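Local coordinates for protein UV damage endonuclease (PDB 3TC3) that probably cleaves DNA at UV-induced and other lesions as a manganese-binding TIM-barrel endonuclease of excision repair, at residues 207-221 against 239-253. Sequence-based numbering, arbitrary orientation.
Sequences LWISERTGIPVIFDN and LVRRTWKDRPMIDYS. With MN (manganese (II) ion), chain C.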
loop_
_atom_site.group_PDB
_atom_site.type_symbol
_atom_site.label_atom_id
_atom_site.label_comp_id
_atom_site.label_asym_id
_atom_site.label_seq_id
_atom_site.Cartn_x
_atom_site.Cartn_y
_atom_site.Cartn_z
ATOM N N LEU A 207 13.030 10.531 4.982
ATOM C CA LEU A 207 13.616 10.404 6.340
ATOM C C LEU A 207 13.526 11.795 7.032
ATOM O O LEU A 207 13.321 11.866 8.257
ATOM C CB LEU A 207 15.063 9.970 6.216
ATOM C CG LEU A 207 15.220 8.501 5.809
ATOM C CD1 LEU A 207 16.720 8.144 5.613
ATOM C CD2 LEU A 207 14.606 7.583 6.851
ATOM N N TRP A 208 13.640 12.886 6.245
ATOM C CA TRP A 208 13.570 14.248 6.852
ATOM C C TRP A 208 12.188 14.445 7.413
ATOM O O TRP A 208 12.005 15.019 8.507
ATOM C CB TRP A 208 13.933 15.234 5.758
ATOM C CG TRP A 208 14.153 16.638 6.268
ATOM C CD1 TRP A 208 15.358 17.200 6.700
ATOM C CD2 TRP A 208 13.146 17.679 6.450
ATOM N NE1 TRP A 208 15.168 18.501 7.078
ATOM C CE2 TRP A 208 13.889 18.863 6.928
ATOM C CE3 TRP A 208 11.752 17.790 6.195
ATOM C CZ2 TRP A 208 13.221 20.068 7.239
ATOM C CZ3 TRP A 208 11.117 19.048 6.468
ATOM C CH2 TRP A 208 11.858 20.124 6.946
ATOM N N ILE A 209 11.158 14.032 6.651
ATOM C CA ILE A 209 9.790 14.092 7.129
ATOM C C ILE A 209 9.619 13.213 8.369
ATOM O O ILE A 209 9.045 13.693 9.365
ATOM C CB ILE A 209 8.769 13.716 6.024
ATOM C CG1 ILE A 209 8.760 14.768 4.911
ATOM C CG2 ILE A 209 7.371 13.476 6.700
ATOM C CD1 ILE A 209 7.857 14.361 3.740
ATOM N N SER A 210 10.072 11.960 8.314
ATOM C CA SER A 210 9.866 11.042 9.427
ATOM C C SER A 210 10.455 11.574 10.702
ATOM O O SER A 210 9.840 11.422 11.772
ATOM C CB SER A 210 10.502 9.682 9.081
ATOM O OG SER A 210 10.201 8.705 10.065
ATOM N N GLU A 211 11.653 12.194 10.641
ATOM C CA GLU A 211 12.323 12.654 11.842
ATOM C C GLU A 211 11.451 13.667 12.609
ATOM O O GLU A 211 11.526 13.714 13.836
ATOM C CB GLU A 211 13.675 13.297 11.462
ATOM C CG GLU A 211 14.400 13.789 12.622
ATOM C CD GLU A 211 15.276 12.692 13.192
ATOM O OE1 GLU A 211 15.319 11.587 12.576
ATOM O OE2 GLU A 211 15.914 12.935 14.239
ATOM N N ARG A 212 10.641 14.424 11.880
ATOM C CA ARG A 212 9.801 15.524 12.458
ATOM C C ARG A 212 8.374 15.077 12.700
ATOM O O ARG A 212 7.577 15.911 13.227
ATOM C CB ARG A 212 9.895 16.710 11.475
ATOM C CG ARG A 212 11.275 17.326 11.554
ATOM C CD ARG A 212 11.561 18.059 10.185
ATOM N NE ARG A 212 12.873 18.620 10.272
ATOM C CZ ARG A 212 14.024 17.982 10.162
ATOM N NH1 ARG A 212 14.040 16.653 9.852
ATOM N NH2 ARG A 212 15.198 18.615 10.348
ATOM N N THR A 213 8.028 13.812 12.411
ATOM C CA THR A 213 6.601 13.419 12.469
ATOM C C THR A 213 6.392 12.055 13.102
ATOM O O THR A 213 5.215 11.764 13.447
ATOM C CB THR A 213 5.939 13.315 11.084
ATOM O OG1 THR A 213 6.744 12.461 10.262
ATOM C CG2 THR A 213 5.866 14.710 10.467
ATOM N N GLY A 214 7.403 11.189 13.055
ATOM C CA GLY A 214 7.212 9.798 13.471
ATOM C C GLY A 214 6.572 8.932 12.386
ATOM O O GLY A 214 6.263 7.724 12.657
ATOM N N ILE A 215 6.371 9.451 11.177
ATOM C CA ILE A 215 5.793 8.638 10.048
ATOM C C ILE A 215 6.787 7.571 9.563
ATOM O O ILE A 215 7.834 7.934 9.134
ATOM C CB ILE A 215 5.423 9.546 8.882
ATOM C CG1 ILE A 215 4.308 10.526 9.339
ATOM C CG2 ILE A 215 4.807 8.710 7.767
ATOM C CD1 ILE A 215 4.153 11.628 8.306
ATOM N N PRO A 216 6.430 6.308 9.594
ATOM C CA PRO A 216 7.370 5.291 8.958
ATOM C C PRO A 216 7.499 5.444 7.478
ATOM O O PRO A 216 6.588 5.924 6.770
ATOM C CB PRO A 216 6.731 3.953 9.338
ATOM C CG PRO A 216 5.704 4.320 10.480
ATOM C CD PRO A 216 5.182 5.666 10.114
ATOM N N VAL A 217 8.677 5.123 6.987
ATOM C CA VAL A 217 8.992 5.145 5.590
ATOM C C VAL A 217 8.996 3.747 4.982
ATOM O O VAL A 217 9.713 2.867 5.457
ATOM C CB VAL A 217 10.368 5.825 5.372
ATOM C CG1 VAL A 217 10.747 5.912 3.830
ATOM C CG2 VAL A 217 10.361 7.243 6.034
ATOM N N ILE A 218 8.189 3.610 3.953
ATOM C CA ILE A 218 8.286 2.382 3.108
ATOM C C ILE A 218 9.349 2.604 2.048
ATOM O O ILE A 218 9.232 3.538 1.219
ATOM C CB ILE A 218 6.940 2.106 2.381
ATOM C CG1 ILE A 218 5.912 1.683 3.375
ATOM C CG2 ILE A 218 7.131 0.921 1.316
ATOM C CD1 ILE A 218 4.601 1.158 2.765
ATOM N N PHE A 219 10.341 1.718 2.040
ATOM C CA PHE A 219 11.365 1.724 0.978
ATOM C C PHE A 219 10.946 1.006 -0.285
ATOM O O PHE A 219 10.532 -0.120 -0.219
ATOM C CB PHE A 219 12.587 0.973 1.562
ATOM C CG PHE A 219 13.752 0.875 0.628
ATOM C CD1 PHE A 219 14.558 2.008 0.340
ATOM C CD2 PHE A 219 14.022 -0.326 -0.038
ATOM C CE1 PHE A 219 15.631 1.881 -0.480
ATOM C CE2 PHE A 219 15.099 -0.423 -0.901
ATOM C CZ PHE A 219 15.919 0.707 -1.138
ATOM N N ASP A 220 11.019 1.681 -1.394
ATOM C CA ASP A 220 10.727 1.110 -2.702
ATOM C C ASP A 220 12.040 0.990 -3.416
ATOM O O ASP A 220 12.691 1.978 -3.657
ATOM C CB ASP A 220 9.794 1.996 -3.431
ATOM C CG ASP A 220 9.431 1.378 -4.731
ATOM O OD1 ASP A 220 10.252 1.148 -5.603
ATOM O OD2 ASP A 220 8.183 1.075 -4.853
ATOM N N ASN A 221 12.424 -0.268 -3.679
ATOM C CA ASN A 221 13.792 -0.493 -4.193
ATOM C C ASN A 221 13.964 0.058 -5.638
ATOM O O ASN A 221 15.013 0.610 -5.913
ATOM C CB ASN A 221 14.173 -1.937 -4.124
ATOM C CG ASN A 221 13.393 -2.809 -5.037
ATOM O OD1 ASN A 221 12.155 -2.682 -5.187
ATOM N ND2 ASN A 221 14.118 -3.757 -5.669
ATOM N N LEU A 239 18.472 2.649 7.562
ATOM C CA LEU A 239 17.929 3.978 7.902
ATOM C C LEU A 239 16.385 3.911 8.034
ATOM O O LEU A 239 15.815 4.384 9.046
ATOM C CB LEU A 239 18.332 4.997 6.847
ATOM C CG LEU A 239 19.806 5.483 6.943
ATOM C CD1 LEU A 239 20.082 6.226 5.667
ATOM C CD2 LEU A 239 20.018 6.450 8.075
ATOM N N VAL A 240 15.743 3.332 7.034
ATOM C CA VAL A 240 14.305 3.270 7.066
ATOM C C VAL A 240 13.764 2.370 8.177
ATOM O O VAL A 240 12.718 2.682 8.824
ATOM C CB VAL A 240 13.833 2.836 5.636
ATOM C CG1 VAL A 240 12.576 2.074 5.759
ATOM C CG2 VAL A 240 13.894 3.966 4.658
ATOM N N ARG A 241 14.509 1.265 8.525
ATOM C CA ARG A 241 14.072 0.417 9.686
ATOM C C ARG A 241 13.811 1.157 11.009
ATOM O O ARG A 241 12.882 0.829 11.753
ATOM C CB ARG A 241 15.081 -0.759 9.923
ATOM C CG ARG A 241 14.714 -1.757 10.981
ATOM C CD ARG A 241 15.900 -2.783 11.163
ATOM N NE ARG A 241 16.112 -3.536 9.915
ATOM C CZ ARG A 241 15.329 -4.519 9.441
ATOM N NH1 ARG A 241 14.195 -4.880 10.064
ATOM N NH2 ARG A 241 15.672 -5.076 8.287
ATOM N N ARG A 242 14.646 2.138 11.311
ATOM C CA ARG A 242 14.548 2.906 12.548
ATOM C C ARG A 242 13.266 3.794 12.585
ATOM O O ARG A 242 12.913 4.318 13.634
ATOM C CB ARG A 242 15.836 3.703 12.708
ATOM C CG ARG A 242 16.991 2.742 12.649
ATOM C CD ARG A 242 18.281 3.332 13.232
ATOM N NE ARG A 242 18.488 4.759 12.938
ATOM C CZ ARG A 242 19.452 5.243 12.142
ATOM N NH1 ARG A 242 20.329 4.426 11.548
ATOM N NH2 ARG A 242 19.530 6.558 11.930
ATOM N N THR A 243 12.569 3.948 11.444
ATOM C CA THR A 243 11.339 4.725 11.425
ATOM C C THR A 243 10.118 3.908 11.739
ATOM O O THR A 243 9.056 4.476 11.872
ATOM C CB THR A 243 11.100 5.471 10.119
ATOM O OG1 THR A 243 10.793 4.516 9.087
ATOM C CG2 THR A 243 12.388 6.250 9.682
ATOM N N TRP A 244 10.307 2.591 11.933
ATOM C CA TRP A 244 9.166 1.702 12.263
ATOM C C TRP A 244 9.238 1.281 13.696
ATOM O O TRP A 244 10.302 0.915 14.172
ATOM C CB TRP A 244 9.164 0.455 11.362
ATOM C CG TRP A 244 8.895 0.794 9.954
ATOM C CD1 TRP A 244 9.803 1.297 9.048
ATOM C CD2 TRP A 244 7.692 0.508 9.205
ATOM N NE1 TRP A 244 9.193 1.438 7.779
ATOM C CE2 TRP A 244 7.939 0.978 7.827
ATOM C CE3 TRP A 244 6.445 0.011 9.521
ATOM C CZ2 TRP A 244 6.956 0.958 6.830
ATOM C CZ3 TRP A 244 5.483 -0.051 8.489
ATOM C CH2 TRP A 244 5.742 0.429 7.190
ATOM N N LYS A 245 8.087 1.143 14.308
ATOM C CA LYS A 245 8.116 0.570 15.666
ATOM C C LYS A 245 8.043 -0.961 15.561
ATOM O O LYS A 245 8.597 -1.686 16.384
ATOM C CB LYS A 245 7.002 1.185 16.531
ATOM C CG LYS A 245 7.554 2.432 17.249
ATOM C CD LYS A 245 6.496 3.235 17.971
ATOM C CE LYS A 245 7.043 4.634 18.282
ATOM N NZ LYS A 245 6.866 5.458 17.038
ATOM N N ASP A 246 7.395 -1.434 14.481
ATOM C CA ASP A 246 7.242 -2.876 14.224
ATOM C C ASP A 246 8.104 -3.278 12.996
ATOM O O ASP A 246 9.005 -2.549 12.595
ATOM C CB ASP A 246 5.741 -3.250 14.055
ATOM C CG ASP A 246 4.980 -2.296 13.135
ATOM O OD1 ASP A 246 5.607 -1.404 12.534
ATOM O OD2 ASP A 246 3.735 -2.407 13.001
ATOM N N ARG A 247 7.853 -4.436 12.392
ATOM C CA ARG A 247 8.629 -4.809 11.276
ATOM C C ARG A 247 8.354 -3.853 10.066
ATOM O O ARG A 247 7.214 -3.581 9.710
ATOM C CB ARG A 247 8.249 -6.231 10.903
ATOM C CG ARG A 247 9.101 -6.793 9.850
ATOM C CD ARG A 247 8.564 -8.108 9.396
ATOM N NE ARG A 247 8.848 -9.135 10.366
ATOM C CZ ARG A 247 8.527 -10.400 10.197
ATOM N NH1 ARG A 247 7.899 -10.812 9.094
ATOM N NH2 ARG A 247 8.855 -11.251 11.131
ATOM N N PRO A 248 9.407 -3.418 9.385
ATOM C CA PRO A 248 9.158 -2.573 8.183
ATOM C C PRO A 248 8.470 -3.251 7.068
ATOM O O PRO A 248 8.561 -4.495 6.910
ATOM C CB PRO A 248 10.512 -2.149 7.738
ATOM C CG PRO A 248 11.450 -2.569 8.781
ATOM C CD PRO A 248 10.842 -3.624 9.642
ATOM N N MET A 249 7.763 -2.459 6.252
ATOM C CA MET A 249 7.307 -2.911 4.952
ATOM C C MET A 249 8.184 -2.381 3.928
ATOM O O MET A 249 8.593 -1.217 4.011
ATOM C CB MET A 249 5.929 -2.403 4.690
ATOM C CG MET A 249 4.857 -2.832 5.688
ATOM S SD MET A 249 3.239 -2.026 5.349
ATOM C CE MET A 249 2.239 -2.768 6.563
ATOM N N ILE A 250 8.498 -3.174 2.888
ATOM C CA ILE A 250 9.197 -2.665 1.723
ATOM C C ILE A 250 8.399 -2.984 0.466
ATOM O O ILE A 250 7.653 -3.989 0.410
ATOM C CB ILE A 250 10.630 -3.141 1.556
ATOM C CG1 ILE A 250 10.741 -4.592 1.387
ATOM C CG2 ILE A 250 11.470 -2.812 2.849
ATOM C CD1 ILE A 250 12.234 -5.065 1.356
ATOM N N ASP A 251 8.511 -2.141 -0.541
ATOM C CA ASP A 251 7.911 -2.387 -1.881
ATOM C C ASP A 251 8.960 -2.873 -2.844
ATOM O O ASP A 251 9.985 -2.159 -3.057
ATOM C CB ASP A 251 7.288 -1.140 -2.469
ATOM C CG ASP A 251 5.956 -0.727 -1.811
ATOM O OD1 ASP A 251 5.265 -1.515 -1.217
ATOM O OD2 ASP A 251 5.552 0.423 -2.036
ATOM N N TYR A 252 8.808 -4.095 -3.359
ATOM C CA TYR A 252 9.796 -4.675 -4.250
ATOM C C TYR A 252 9.268 -4.602 -5.678
ATOM O O TYR A 252 8.201 -5.129 -6.006
ATOM C CB TYR A 252 10.108 -6.147 -3.876
ATOM C CG TYR A 252 11.078 -6.754 -4.897
ATOM C CD1 TYR A 252 10.612 -7.418 -6.081
ATOM C CD2 TYR A 252 12.455 -6.691 -4.694
ATOM C CE1 TYR A 252 11.485 -7.965 -6.997
ATOM C CE2 TYR A 252 13.320 -7.278 -5.526
ATOM C CZ TYR A 252 12.876 -7.868 -6.736
ATOM O OH TYR A 252 13.812 -8.397 -7.569
ATOM N N SER A 253 10.070 -4.037 -6.548
ATOM C CA SER A 253 9.802 -4.113 -7.993
ATOM C C SER A 253 11.059 -4.172 -8.770
ATOM O O SER A 253 12.132 -4.173 -8.194
ATOM C CB SER A 253 8.944 -2.920 -8.484
ATOM O OG SER A 253 8.366 -3.355 -9.736
HETATM MN MN MN C . 6.256 1.235 -4.606
HETATM O O HOH W 1 7.392 5.431 13.566
HETATM O O HOH W 2 3.963 1.892 -4.469
#
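Trp-244 and Pro-216 meet in the tight core of this contact, which joins neighbouring parallel strands of a TIM barrel, 217-220 and 249-252, and the ends of the helices that precede them. The indole is clamped: Pro-216 CB sits over one face, 3.6 Å from the centroid of the five-membered ring of Trp-244 (CH-pi), and Pro-248 covers the opposite face. At the ring edge, Trp-244 NE1 donates to Val-217 O (2.8 Å), while Ile-218 CG1 meets the benzo edge. Tryptophan suits this place as a flat filler that brings an N-H to a buried carbonyl. Thr-243 works similarly: its OG1, between backbone N and carbonyl carbon (chi1 70°), donates to Val-240 O and accepts from Val-217 N in a nearly straight bond, while CG2 turns to Ser-210 and Leu-207.

Farther along, Asp-251 N bonds to Phe-219 O and Asn-221 N to Asp-251 O. Asp-220 and Asp-251 lie on the same face, carboxylate planes 81° apart. Asp-220 OD1 caps His-223 N at the start of the following helix, leaving OD2 to bind manganese at 1.9 Å; Asp-251 OD2, also of the metal site, stands at a longer 2.8 Å, its carboxylate held by Gln-160 and by an OD1 salt bridge to Arg-78. Glu-195 and Glu-288 complete the site.

The helical margin is looser: Leu-207 CD1 rests on Leu-239 CB, and a water bridges Gly-214 O and Thr-243 O. At the other end, Asn-221 OD1 uses an in-plane lone pair to accept from Ser-253 N at 2.8 Å, and ND2 donates weakly to Ser-253 O.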